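Local coordinates for protein enolase-phosphatase E1 (Saccharomyces cerevisiae, PDB 2G80) that probably catalyses, with magnesium, the enolisation and then the dephosphorylation of 2,3-diketo-5-methylthiopentyl-1-phosphate to an acireductone in methionine salvage, at residues L36-T41 against K149-L154; P54-K59 against A90-L95; Q62-D67 against N75-F80; A128-F133 against A230-N235. All coordinates share one frame; numbering follows the deposited sequence.

How the contacts relate
Contacts 1 and 4 belong to the core domain and are buried. They touch: R232 and N235 of contact 4 bond to the carbonyls of T41 and G40 in contact 1. Contacts 2 and 3 lie further out, in the helical region, and are partly buried. They share helix 46-65, and I92 of contact 2 packs on V64 and L77 of contact 3. The chemistry follows the place. Contact 1 joins apolar packing to a magnesium site. Contact 4 is built on a salt bridge; its centre is about 13 Å from that of contact 1. Contacts 2 and 3 are mainly apolar helix packing. Along the chain, contact 3 nests within contact 2, and both within contact 1.

Contact 1. Residues L36-T41 against K149-L154; sequences LDIEGT and KAQKLL. With MG (magnesium ion), chain E.
I38 and Q151 both set CG1 or CG beside the backbone N, and each chain then runs on extended; I38 has chi1 -63° and chi2 175°. This sends I38 CD1 across the chain of Q151, to 3.8 Å from Q151 CG. The second branch, I38 CG2, lies 4.3 Å from L154 CD1. I38 therefore packs with both branches against helix 148-156. Q151 offers its aliphatic part to I38, while its NE2 donates to the carbonyls of G146 and F179. The residues flanking I38 serve the metal. D37 CG is anti to its N (chi1 175°), and D37 OD2 binds the magnesium ion at 2.2 Å. E39 uses its backbone O, 2.1 Å from the magnesium ion. Three waters and D212 complete the shell. T41 OG1 donates to D37 OD2 at 2.9 Å, on the anti side and somewhat out of the carboxylate plane, so it helps to fix the rotation of that group. D37 OD1 is within hydrogen-bonding reach of a metal-bound water and forms a salt bridge with K187. The loop reads DIEGT from D37 on, after strand 33-36, first in the chain and inside the parallel sheet. This is the first conserved HAD motif with its magnesium site.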
loop_
_atom_site.group_PDB
_atom_site.type_symbol
_atom_site.label_atom_id
_atom_site.label_comp_id
_atom_site.label_asym_id
_atom_site.label_seq_id
_atom_site.Cartn_x
_atom_site.Cartn_y
_atom_site.Cartn_z
ATOM N N LEU A 36 3.100 2.301 -10.012
ATOM C CA LEU A 36 3.477 1.099 -9.260
ATOM C C LEU A 36 2.423 0.653 -8.288
ATOM O O LEU A 36 1.903 1.453 -7.520
ATOM C CB LEU A 36 4.761 1.349 -8.473
ATOM C CG LEU A 36 5.997 1.837 -9.234
ATOM C CD1 LEU A 36 7.140 2.075 -8.222
ATOM C CD2 LEU A 36 6.424 0.856 -10.264
ATOM N N ASP A 37 2.103 -0.635 -8.353
ATOM C CA ASP A 37 1.352 -1.317 -7.316
ATOM C C ASP A 37 2.320 -1.443 -6.101
ATOM O O ASP A 37 3.556 -1.363 -6.291
ATOM C CB ASP A 37 0.955 -2.704 -7.803
ATOM C CG ASP A 37 0.278 -3.535 -6.725
ATOM O OD1 ASP A 37 -0.576 -2.979 -5.981
ATOM O OD2 ASP A 37 0.628 -4.725 -6.624
ATOM N N ILE A 38 1.775 -1.613 -4.883
ATOM C CA ILE A 38 2.604 -1.809 -3.676
ATOM C C ILE A 38 2.873 -3.280 -3.363
ATOM O O ILE A 38 3.999 -3.753 -3.521
ATOM C CB ILE A 38 2.034 -1.099 -2.396
ATOM C CG1 ILE A 38 2.028 0.420 -2.627
ATOM C CG2 ILE A 38 2.931 -1.429 -1.130
ATOM C CD1 ILE A 38 1.403 1.256 -1.555
ATOM N N GLU A 39 1.819 -3.981 -2.941
ATOM C CA GLU A 39 1.924 -5.326 -2.349
ATOM C C GLU A 39 2.239 -6.368 -3.387
ATOM O O GLU A 39 1.524 -6.484 -4.346
ATOM C CB GLU A 39 0.646 -5.681 -1.557
ATOM C CG GLU A 39 0.211 -4.613 -0.488
ATOM C CD GLU A 39 -0.777 -3.488 -0.979
ATOM O OE1 GLU A 39 -0.815 -3.107 -2.195
ATOM O OE2 GLU A 39 -1.526 -2.978 -0.105
ATOM N N GLY A 40 3.316 -7.126 -3.208
ATOM C CA GLY A 40 3.768 -8.109 -4.225
ATOM C C GLY A 40 4.521 -7.481 -5.398
ATOM O O GLY A 40 4.969 -8.183 -6.312
ATOM N N THR A 41 4.696 -6.150 -5.370
ATOM C CA THR A 41 5.363 -5.411 -6.439
ATOM C C THR A 41 6.611 -4.680 -5.897
ATOM O O THR A 41 7.690 -4.939 -6.363
ATOM C CB THR A 41 4.349 -4.473 -7.109
ATOM O OG1 THR A 41 3.276 -5.270 -7.614
ATOM C CG2 THR A 41 4.980 -3.713 -8.263
ATOM N N LYS A 149 -3.019 8.304 2.603
ATOM C CA LYS A 149 -2.399 8.602 3.907
ATOM C C LYS A 149 -1.588 7.398 4.389
ATOM O O LYS A 149 -0.459 7.556 4.841
ATOM C CB LYS A 149 -3.493 9.014 4.912
ATOM C CG LYS A 149 -3.029 9.572 6.261
ATOM C CD LYS A 149 -4.211 10.267 6.995
ATOM C CE LYS A 149 -3.809 10.903 8.328
ATOM N NZ LYS A 149 -5.023 11.479 9.013
ATOM N N ALA A 150 -2.142 6.199 4.231
ATOM C CA ALA A 150 -1.454 4.961 4.582
ATOM C C ALA A 150 -0.228 4.670 3.712
ATOM O O ALA A 150 0.790 4.136 4.185
ATOM C CB ALA A 150 -2.430 3.777 4.501
ATOM N N GLN A 151 -0.330 5.000 2.422
ATOM C CA GLN A 151 0.793 4.845 1.484
ATOM C C GLN A 151 1.924 5.795 1.870
ATOM O O GLN A 151 3.071 5.380 1.971
ATOM C CB GLN A 151 0.338 5.161 0.060
ATOM C CG GLN A 151 -0.707 4.211 -0.529
ATOM C CD GLN A 151 -1.209 4.657 -1.896
ATOM O OE1 GLN A 151 -0.468 5.255 -2.680
ATOM N NE2 GLN A 151 -2.456 4.336 -2.202
ATOM N N LYS A 152 1.592 7.073 2.071
ATOM C CA LYS A 152 2.567 8.088 2.470
ATOM C C LYS A 152 3.322 7.729 3.763
ATOM O O LYS A 152 4.532 7.946 3.872
ATOM C CB LYS A 152 1.896 9.450 2.650
ATOM C CG LYS A 152 1.499 10.138 1.387
ATOM C CD LYS A 152 0.819 11.478 1.716
ATOM C CE LYS A 152 0.292 12.200 0.446
ATOM N NZ LYS A 152 -0.343 13.520 0.740
ATOM N N LEU A 153 2.572 7.195 4.721
ATOM C CA LEU A 153 3.096 6.694 5.976
ATOM C C LEU A 153 4.046 5.518 5.729
ATOM O O LEU A 153 5.174 5.497 6.247
ATOM C CB LEU A 153 1.913 6.303 6.878
ATOM C CG LEU A 153 2.200 6.008 8.335
ATOM C CD1 LEU A 153 2.712 7.286 9.040
ATOM C CD2 LEU A 153 0.927 5.417 8.956
ATOM N N LEU A 154 3.637 4.557 4.894
ATOM C CA LEU A 154 4.527 3.407 4.506
ATOM C C LEU A 154 5.847 3.848 3.872
ATOM O O LEU A 154 6.921 3.367 4.258
ATOM C CB LEU A 154 3.797 2.464 3.533
ATOM C CG LEU A 154 4.462 1.128 3.149
ATOM C CD1 LEU A 154 3.413 0.027 2.852
ATOM C CD2 LEU A 154 5.501 1.206 2.008
HETATM MG MG MG E . -0.234 -6.409 -5.578
HETATM O O HOH W 1 -1.230 -5.156 -4.397
HETATM O O HOH W 2 -1.797 -6.114 -6.910
HETATM O O HOH W 3 -0.935 -8.049 -4.752
#

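Contact 2. Residues P54-K59 against A90-L95; sequences PYFTNK and AHILEL
F56 and I92 cross at about a right angle. The I92 methyl CG2 meets the F56 ring obliquely at CE2 and CZ. F56 CE2 is 3.8 Å from I92 CG2, and F56 CZ is 3.9 Å from the same methyl. F56 has CG anti to its backbone N (chi1 172°), which swings the ring out to I92. The one-carbon branch of I92, CG2, is also anti to its N and is the one that touches F56.

The second pair is T57 with L93, and these cross more obliquely. One methyl of L93, CD2, sits against the carbon side of the threonine. L93 CD2 is 3.7 Å from T57 CB and 3.9 Å from T57 CG2. The threonine hydroxyl takes no part in this packing. T57 OG1 has the carbonyls of F53 and P54 within reach in its own helix, and either bond would be weak. The two helices approach closely here, with T57 CA and L93 CA 6.5 Å apart.

Both pairs are apolar. These helices probably belong to the C1 cap that follows the first HAD motif. F56 also packs on L108, Q109 and W113 of helix 103-118, and on V96 one turn along helix 85-97. I92 touches V60 and V64 of helix 46-65. The contact thus joins helices 46-65 and 85-97, with helix 103-118 packed against F56.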
loop_
_atom_site.group_PDB
_atom_site.type_symbol
_atom_site.label_atom_id
_atom_site.label_comp_id
_atom_site.label_asym_id
_atom_site.label_seq_id
_atom_site.Cartn_x
_atom_site.Cartn_y
_atom_site.Cartn_z
ATOM N N PRO A 54 -1.014 -8.133 12.890
ATOM C CA PRO A 54 -0.645 -8.547 14.275
ATOM C C PRO A 54 -0.191 -7.410 15.174
ATOM O O PRO A 54 -0.549 -7.376 16.340
ATOM C CB PRO A 54 0.493 -9.551 14.052
ATOM C CG PRO A 54 0.238 -10.070 12.707
ATOM C CD PRO A 54 -0.246 -8.921 11.905
ATOM N N TYR A 55 0.592 -6.482 14.627
ATOM C CA TYR A 55 1.011 -5.292 15.360
ATOM C C TYR A 55 -0.239 -4.526 15.869
ATOM O O TYR A 55 -0.327 -4.151 17.058
ATOM C CB TYR A 55 1.957 -4.376 14.503
ATOM C CG TYR A 55 2.367 -3.165 15.260
ATOM C CD1 TYR A 55 3.478 -3.193 16.113
ATOM C CD2 TYR A 55 1.561 -2.001 15.251
ATOM C CE1 TYR A 55 3.828 -2.037 16.902
ATOM C CE2 TYR A 55 1.893 -0.875 16.030
ATOM C CZ TYR A 55 3.026 -0.892 16.846
ATOM O OH TYR A 55 3.353 0.223 17.626
ATOM N N PHE A 56 -1.170 -4.282 14.958
ATOM C CA PHE A 56 -2.420 -3.586 15.278
ATOM C C PHE A 56 -3.316 -4.351 16.274
ATOM O O PHE A 56 -3.786 -3.751 17.262
ATOM C CB PHE A 56 -3.182 -3.247 13.985
ATOM C CG PHE A 56 -4.551 -2.718 14.217
ATOM C CD1 PHE A 56 -4.724 -1.397 14.611
ATOM C CD2 PHE A 56 -5.680 -3.543 14.068
ATOM C CE1 PHE A 56 -5.990 -0.892 14.835
ATOM C CE2 PHE A 56 -6.958 -3.047 14.298
ATOM C CZ PHE A 56 -7.112 -1.705 14.688
ATOM N N THR A 57 -3.551 -5.647 16.016
ATOM C CA THR A 57 -4.394 -6.477 16.904
ATOM C C THR A 57 -3.788 -6.645 18.310
ATOM O O THR A 57 -4.546 -6.718 19.290
ATOM C CB THR A 57 -4.797 -7.847 16.286
ATOM O OG1 THR A 57 -3.637 -8.641 16.022
ATOM C CG2 THR A 57 -5.587 -7.657 14.995
ATOM N N ASN A 58 -2.450 -6.695 18.424
ATOM C CA ASN A 58 -1.795 -6.719 19.753
ATOM C C ASN A 58 -2.003 -5.396 20.515
ATOM O O ASN A 58 -2.062 -5.405 21.736
ATOM C CB ASN A 58 -0.292 -7.013 19.666
ATOM C CG ASN A 58 0.033 -8.416 19.058
ATOM O OD1 ASN A 58 -0.829 -9.312 18.964
ATOM N ND2 ASN A 58 1.286 -8.576 18.601
ATOM N N LYS A 59 -2.099 -4.273 19.808
ATOM C CA LYS A 59 -2.351 -2.940 20.441
ATOM C C LYS A 59 -3.835 -2.630 20.807
ATOM O O LYS A 59 -4.075 -1.830 21.689
ATOM C CB LYS A 59 -1.824 -1.802 19.542
ATOM C CG LYS A 59 -0.315 -1.686 19.401
ATOM C CD LYS A 59 0.366 -1.255 20.705
ATOM C CE LYS A 59 1.859 -0.997 20.537
ATOM N NZ LYS A 59 2.612 -2.196 20.103
ATOM N N ALA A 90 -13.962 -6.943 20.810
ATOM C CA ALA A 90 -14.309 -8.117 19.988
ATOM C C ALA A 90 -14.686 -7.771 18.525
ATOM O O ALA A 90 -14.263 -8.465 17.591
ATOM C CB ALA A 90 -15.442 -8.924 20.662
ATOM N N HIS A 91 -15.457 -6.700 18.344
ATOM C CA HIS A 91 -15.877 -6.227 16.996
ATOM C C HIS A 91 -14.678 -5.802 16.124
ATOM O O HIS A 91 -14.613 -6.176 14.962
ATOM C CB HIS A 91 -16.869 -5.063 17.125
ATOM C CG HIS A 91 -17.344 -4.491 15.819
ATOM N ND1 HIS A 91 -18.319 -5.090 15.053
ATOM C CD2 HIS A 91 -17.018 -3.340 15.177
ATOM C CE1 HIS A 91 -18.553 -4.347 13.980
ATOM N NE2 HIS A 91 -17.784 -3.273 14.038
ATOM N N ILE A 92 -13.745 -5.032 16.691
ATOM C CA ILE A 92 -12.541 -4.560 15.954
ATOM C C ILE A 92 -11.705 -5.746 15.505
ATOM O O ILE A 92 -11.304 -5.808 14.354
ATOM C CB ILE A 92 -11.691 -3.580 16.813
ATOM C CG1 ILE A 92 -12.457 -2.252 17.001
ATOM C CG2 ILE A 92 -10.293 -3.299 16.182
ATOM C CD1 ILE A 92 -11.894 -1.347 18.134
ATOM N N LEU A 93 -11.488 -6.696 16.412
ATOM C CA LEU A 93 -10.711 -7.918 16.101
ATOM C C LEU A 93 -11.416 -8.798 15.075
ATOM O O LEU A 93 -10.747 -9.430 14.286
ATOM C CB LEU A 93 -10.430 -8.714 17.354
ATOM C CG LEU A 93 -9.580 -7.964 18.369
ATOM C CD1 LEU A 93 -9.616 -8.682 19.719
ATOM C CD2 LEU A 93 -8.177 -7.770 17.865
ATOM N N GLU A 94 -12.761 -8.808 15.085
ATOM C CA GLU A 94 -13.564 -9.524 14.097
ATOM C C GLU A 94 -13.399 -8.906 12.721
ATOM O O GLU A 94 -13.255 -9.643 11.746
ATOM C CB GLU A 94 -15.047 -9.516 14.480
ATOM C CG GLU A 94 -15.993 -10.193 13.494
ATOM C CD GLU A 94 -17.464 -10.160 13.926
ATOM O OE1 GLU A 94 -17.813 -9.581 14.990
ATOM O OE2 GLU A 94 -18.284 -10.718 13.163
ATOM N N LEU A 95 -13.455 -7.574 12.632
ATOM C CA LEU A 95 -13.285 -6.877 11.341
ATOM C C LEU A 95 -11.923 -7.198 10.672
ATOM O O LEU A 95 -11.864 -7.366 9.452
ATOM C CB LEU A 95 -13.436 -5.359 11.475
ATOM C CG LEU A 95 -14.786 -4.747 11.936
ATOM C CD1 LEU A 95 -14.575 -3.268 12.201
ATOM C CD2 LEU A 95 -15.897 -4.929 10.952
#

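Contact 3. Residues Q62-D67 against N75-F80; sequences QLVQQD and NILSQF
L77 makes the apolar contact with V64, and it is a loose one. The methyl L77 CD2 lies 4.3 Å from V64 CG2. L77 CG stands beside the backbone N (chi1 -72°). A second kind of touch is between a methyl and the backbone: L77 CD1 is 3.9 Å from L63 O. The two methyls of L77 thus divide the work, CD2 on a side chain and CD1 on a carbonyl oxygen. L77 and L63 both leave the backbone toward the other helix, but the L63 side chain comes no closer than 5.0 Å.

These helices belong to the helical region inserted after the first HAD motif, consistent with the C1 cap of HAD phosphatases. V64 and L77 both pack on I92 of helix 85-97. On helix 103-118, L63 packs on V112 and L77 on L108.

The polar bonds do not join the two segments. S78 OG donates to N75 O at 2.8 Å, from above the carbonyl plane, 39° out of it; it also has a weak bond to S74 O. Within 62-67, Q66 N donates to Q62 O at 3.1 Å, just where helix 46-65 ends. The carbonyl of Q65 is taken by K85.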
loop_
_atom_site.group_PDB
_atom_site.type_symbol
_atom_site.label_atom_id
_atom_site.label_comp_id
_atom_site.label_asym_id
_atom_site.label_seq_id
_atom_site.Cartn_x
_atom_site.Cartn_y
_atom_site.Cartn_z
ATOM N N GLN A 62 -5.457 -2.645 24.843
ATOM C CA GLN A 62 -4.999 -1.522 25.665
ATOM C C GLN A 62 -5.717 -0.221 25.315
ATOM O O GLN A 62 -6.205 0.463 26.205
ATOM C CB GLN A 62 -3.486 -1.338 25.512
ATOM C CG GLN A 62 -2.900 -0.205 26.356
ATOM N N LEU A 63 -5.794 0.106 24.022
ATOM C CA LEU A 63 -6.451 1.347 23.578
ATOM C C LEU A 63 -7.929 1.367 23.842
ATOM O O LEU A 63 -8.457 2.436 24.159
ATOM C CB LEU A 63 -6.256 1.613 22.091
ATOM C CG LEU A 63 -4.871 1.957 21.581
ATOM C CD1 LEU A 63 -4.972 2.080 20.064
ATOM C CD2 LEU A 63 -4.307 3.236 22.200
ATOM N N VAL A 64 -8.598 0.217 23.675
ATOM C CA VAL A 64 -10.049 0.116 23.967
ATOM C C VAL A 64 -10.327 0.161 25.476
ATOM O O VAL A 64 -11.183 0.939 25.904
ATOM C CB VAL A 64 -10.716 -1.138 23.325
ATOM C CG1 VAL A 64 -12.202 -1.295 23.747
ATOM C CG2 VAL A 64 -10.636 -1.045 21.816
ATOM N N GLN A 65 -9.618 -0.668 26.248
ATOM C CA GLN A 65 -9.780 -0.759 27.727
ATOM C C GLN A 65 -9.486 0.552 28.491
ATOM O O GLN A 65 -10.102 0.791 29.528
ATOM C CB GLN A 65 -8.973 -1.941 28.321
ATOM C CG GLN A 65 -9.477 -3.371 27.905
ATOM C CD GLN A 65 -8.483 -4.541 28.221
ATOM O OE1 GLN A 65 -7.663 -4.473 29.147
ATOM N NE2 GLN A 65 -8.578 -5.618 27.430
ATOM N N GLN A 66 -8.578 1.388 27.971
ATOM C CA GLN A 66 -8.269 2.716 28.545
ATOM C C GLN A 66 -9.284 3.676 27.927
ATOM O O GLN A 66 -9.191 3.986 26.744
ATOM C CB GLN A 66 -6.831 3.140 28.226
ATOM N N ASP A 67 -10.255 4.143 28.714
ATOM C CA ASP A 67 -11.360 4.937 28.162
ATOM C C ASP A 67 -11.506 6.424 28.394
ATOM O O ASP A 67 -12.591 6.856 28.803
ATOM N N ASN A 75 -12.232 9.777 19.722
ATOM C CA ASN A 75 -13.079 10.264 18.635
ATOM C C ASN A 75 -13.181 9.233 17.518
ATOM O O ASN A 75 -14.264 9.029 16.971
ATOM C CB ASN A 75 -12.545 11.583 18.081
ATOM C CG ASN A 75 -12.510 12.699 19.145
ATOM O OD1 ASN A 75 -13.226 12.645 20.154
ATOM N ND2 ASN A 75 -11.654 13.698 18.924
ATOM N N ILE A 76 -12.077 8.555 17.217
ATOM C CA ILE A 76 -12.082 7.465 16.221
ATOM C C ILE A 76 -12.931 6.302 16.762
ATOM O O ILE A 76 -13.838 5.858 16.086
ATOM C CB ILE A 76 -10.648 6.966 15.832
ATOM C CG1 ILE A 76 -9.836 8.119 15.205
ATOM C CG2 ILE A 76 -10.749 5.777 14.825
ATOM C CD1 ILE A 76 -8.363 7.883 15.097
ATOM N N LEU A 77 -12.644 5.872 17.993
ATOM C CA LEU A 77 -13.343 4.751 18.615
ATOM C C LEU A 77 -14.849 4.915 18.736
ATOM O O LEU A 77 -15.567 3.941 18.552
ATOM C CB LEU A 77 -12.722 4.388 19.966
ATOM C CG LEU A 77 -11.348 3.709 19.892
ATOM C CD1 LEU A 77 -10.763 3.611 21.290
ATOM C CD2 LEU A 77 -11.396 2.317 19.271
ATOM N N SER A 78 -15.311 6.137 19.021
ATOM C CA SER A 78 -16.729 6.447 19.138
ATOM C C SER A 78 -17.497 6.237 17.820
ATOM O O SER A 78 -18.672 5.902 17.862
ATOM C CB SER A 78 -16.963 7.875 19.661
ATOM O OG SER A 78 -16.466 8.819 18.708
ATOM N N GLN A 79 -16.830 6.398 16.673
ATOM C CA GLN A 79 -17.464 6.182 15.356
ATOM C C GLN A 79 -17.784 4.723 14.978
ATOM O O GLN A 79 -18.312 4.479 13.896
ATOM C CB GLN A 79 -16.682 6.893 14.260
ATOM C CG GLN A 79 -16.717 8.418 14.463
ATOM C CD GLN A 79 -16.390 9.193 13.202
ATOM O OE1 GLN A 79 -15.422 8.898 12.512
ATOM N NE2 GLN A 79 -17.194 10.218 12.912
ATOM N N PHE A 80 -17.425 3.763 15.833
ATOM C CA PHE A 80 -17.900 2.377 15.691
ATOM C C PHE A 80 -19.320 2.259 16.235
ATOM O O PHE A 80 -20.029 1.329 15.852
ATOM C CB PHE A 80 -17.000 1.370 16.402
ATOM C CG PHE A 80 -15.688 1.167 15.742
ATOM C CD1 PHE A 80 -15.618 0.466 14.526
ATOM C CD2 PHE A 80 -14.511 1.655 16.311
ATOM C CE1 PHE A 80 -14.395 0.241 13.890
ATOM C CE2 PHE A 80 -13.289 1.438 15.704
ATOM C CZ PHE A 80 -13.225 0.726 14.471
#

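Contact 4. Residues A128-F133 against A230-N235; sequences ADAIDF and ASRPGN
D129 and R232 form a two-pronged salt bridge. The guanidinium comes end-on, with one nitrogen to each carboxylate oxygen. D129 OD1 accepts from R232 NH1 at 3.1 Å through its syn lone pair, with an N-H...O angle of 158°. R232 NH2 donates to D129 OD2, also at 3.1 Å, on the syn side. The two flat groups are turned 50° apart. A weak third bond runs from R232 NH1 to D129 OD2 at 3.4 Å. D129 has chi1 67°, its CG between the backbone N and the carbonyl carbon, which aims the carboxylate at R232. OD2 also accepts from F250 N. Replacing D129 by alanine would probably leave the buried charge of R232 without its acidic mate and F250 N without this acceptor.

R232 NE donates to T41 O, and the guanidinium makes cation-pi contacts with Y127 and F250. Packing with the helix is slight: A130 CB is 4.2 Å from R232 NH2. R232 also begins a type II turn, with G234 at positive phi. This loop follows strand 226-230 of the HAD core sheet and borders the magnesium site; the ion is about 9 Å from the nearest atom of the R232 side chain.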
loop_
_atom_site.group_PDB
_atom_site.type_symbol
_atom_site.label_atom_id
_atom_site.label_comp_id
_atom_site.label_asym_id
_atom_site.label_seq_id
_atom_site.Cartn_x
_atom_site.Cartn_y
_atom_site.Cartn_z
ATOM N N ALA A 128 15.185 -3.734 -2.195
ATOM C CA ALA A 128 16.308 -2.821 -2.488
ATOM C C ALA A 128 16.271 -2.227 -3.933
ATOM O O ALA A 128 16.410 -1.025 -4.126
ATOM C CB ALA A 128 17.597 -3.484 -2.211
ATOM N N ASP A 129 16.008 -3.071 -4.920
ATOM C CA ASP A 129 15.904 -2.633 -6.307
ATOM C C ASP A 129 14.689 -1.694 -6.570
ATOM O O ASP A 129 14.713 -0.898 -7.502
ATOM C CB ASP A 129 15.841 -3.843 -7.246
ATOM C CG ASP A 129 14.561 -4.641 -7.081
ATOM O OD1 ASP A 129 14.431 -5.287 -6.024
ATOM O OD2 ASP A 129 13.691 -4.603 -7.995
ATOM N N ALA A 130 13.627 -1.821 -5.780
ATOM C CA ALA A 130 12.451 -0.926 -5.916
ATOM C C ALA A 130 12.785 0.445 -5.330
ATOM O O ALA A 130 12.292 1.451 -5.822
ATOM C CB ALA A 130 11.204 -1.529 -5.253
ATOM N N ILE A 131 13.596 0.470 -4.261
ATOM C CA ILE A 131 14.098 1.715 -3.659
ATOM C C ILE A 131 14.931 2.490 -4.684
ATOM O O ILE A 131 14.739 3.686 -4.842
ATOM C CB ILE A 131 14.955 1.468 -2.334
ATOM C CG1 ILE A 131 14.054 0.982 -1.194
ATOM C CG2 ILE A 131 15.648 2.738 -1.872
ATOM C CD1 ILE A 131 14.832 0.467 0.032
ATOM N N ASP A 132 15.869 1.807 -5.325
ATOM C CA ASP A 132 16.758 2.402 -6.339
ATOM C C ASP A 132 15.980 2.921 -7.547
ATOM O O ASP A 132 16.309 3.974 -8.077
ATOM C CB ASP A 132 17.783 1.380 -6.848
ATOM C CG ASP A 132 18.787 0.941 -5.795
ATOM O OD1 ASP A 132 18.944 1.582 -4.717
ATOM O OD2 ASP A 132 19.446 -0.085 -6.077
ATOM N N PHE A 133 14.986 2.139 -7.984
ATOM C CA PHE A 133 14.092 2.474 -9.093
ATOM C C PHE A 133 13.339 3.784 -8.823
ATOM O O PHE A 133 13.340 4.674 -9.654
ATOM C CB PHE A 133 13.117 1.317 -9.306
ATOM C CG PHE A 133 12.103 1.545 -10.392
ATOM C CD1 PHE A 133 10.866 2.137 -10.091
ATOM C CD2 PHE A 133 12.363 1.141 -11.709
ATOM C CE1 PHE A 133 9.908 2.320 -11.081
ATOM C CE2 PHE A 133 11.415 1.334 -12.707
ATOM C CZ PHE A 133 10.183 1.903 -12.396
ATOM N N ALA A 230 4.928 -8.061 -12.190
ATOM C CA ALA A 230 5.938 -8.162 -11.139
ATOM C C ALA A 230 5.876 -9.564 -10.510
ATOM O O ALA A 230 4.787 -10.060 -10.190
ATOM C CB ALA A 230 5.757 -7.063 -10.072
ATOM N N SER A 231 7.046 -10.195 -10.382
ATOM C CA SER A 231 7.179 -11.497 -9.755
ATOM C C SER A 231 8.178 -11.374 -8.615
ATOM O O SER A 231 9.308 -10.980 -8.840
ATOM C CB SER A 231 7.663 -12.525 -10.769
ATOM O OG SER A 231 7.457 -13.807 -10.245
ATOM N N ARG A 232 7.737 -11.680 -7.398
ATOM C CA ARG A 232 8.558 -11.581 -6.208
ATOM C C ARG A 232 8.364 -12.842 -5.378
ATOM O O ARG A 232 7.271 -13.447 -5.463
ATOM C CB ARG A 232 8.100 -10.394 -5.333
ATOM C CG ARG A 232 8.168 -9.021 -5.948
ATOM C CD ARG A 232 9.593 -8.633 -6.244
ATOM N NE ARG A 232 9.701 -7.236 -6.637
ATOM C CZ ARG A 232 10.854 -6.569 -6.740
ATOM N NH1 ARG A 232 12.012 -7.165 -6.505
ATOM N NH2 ARG A 232 10.841 -5.281 -7.061
ATOM N N PRO A 233 9.378 -13.213 -4.540
ATOM C CA PRO A 233 9.229 -14.385 -3.636
ATOM C C PRO A 233 8.000 -14.226 -2.741
ATOM O O PRO A 233 7.766 -13.144 -2.197
ATOM C CB PRO A 233 10.516 -14.361 -2.795
ATOM C CG PRO A 233 11.498 -13.578 -3.600
ATOM C CD PRO A 233 10.706 -12.573 -4.380
ATOM N N GLY A 234 7.188 -15.266 -2.655
ATOM C CA GLY A 234 5.945 -15.228 -1.880
ATOM C C GLY A 234 4.698 -14.855 -2.664
ATOM O O GLY A 234 3.609 -14.929 -2.093
ATOM N N ASN A 235 4.822 -14.386 -3.917
ATOM C CA ASN A 235 3.627 -14.093 -4.765
ATOM C C ASN A 235 3.025 -15.411 -5.278
ATOM O O ASN A 235 3.691 -16.446 -5.294
ATOM C CB ASN A 235 3.961 -13.250 -6.020
ATOM C CG ASN A 235 4.315 -11.803 -5.720
ATOM O OD1 ASN A 235 4.437 -11.372 -4.573
ATOM N ND2 ASN A 235 4.500 -11.042 -6.780
#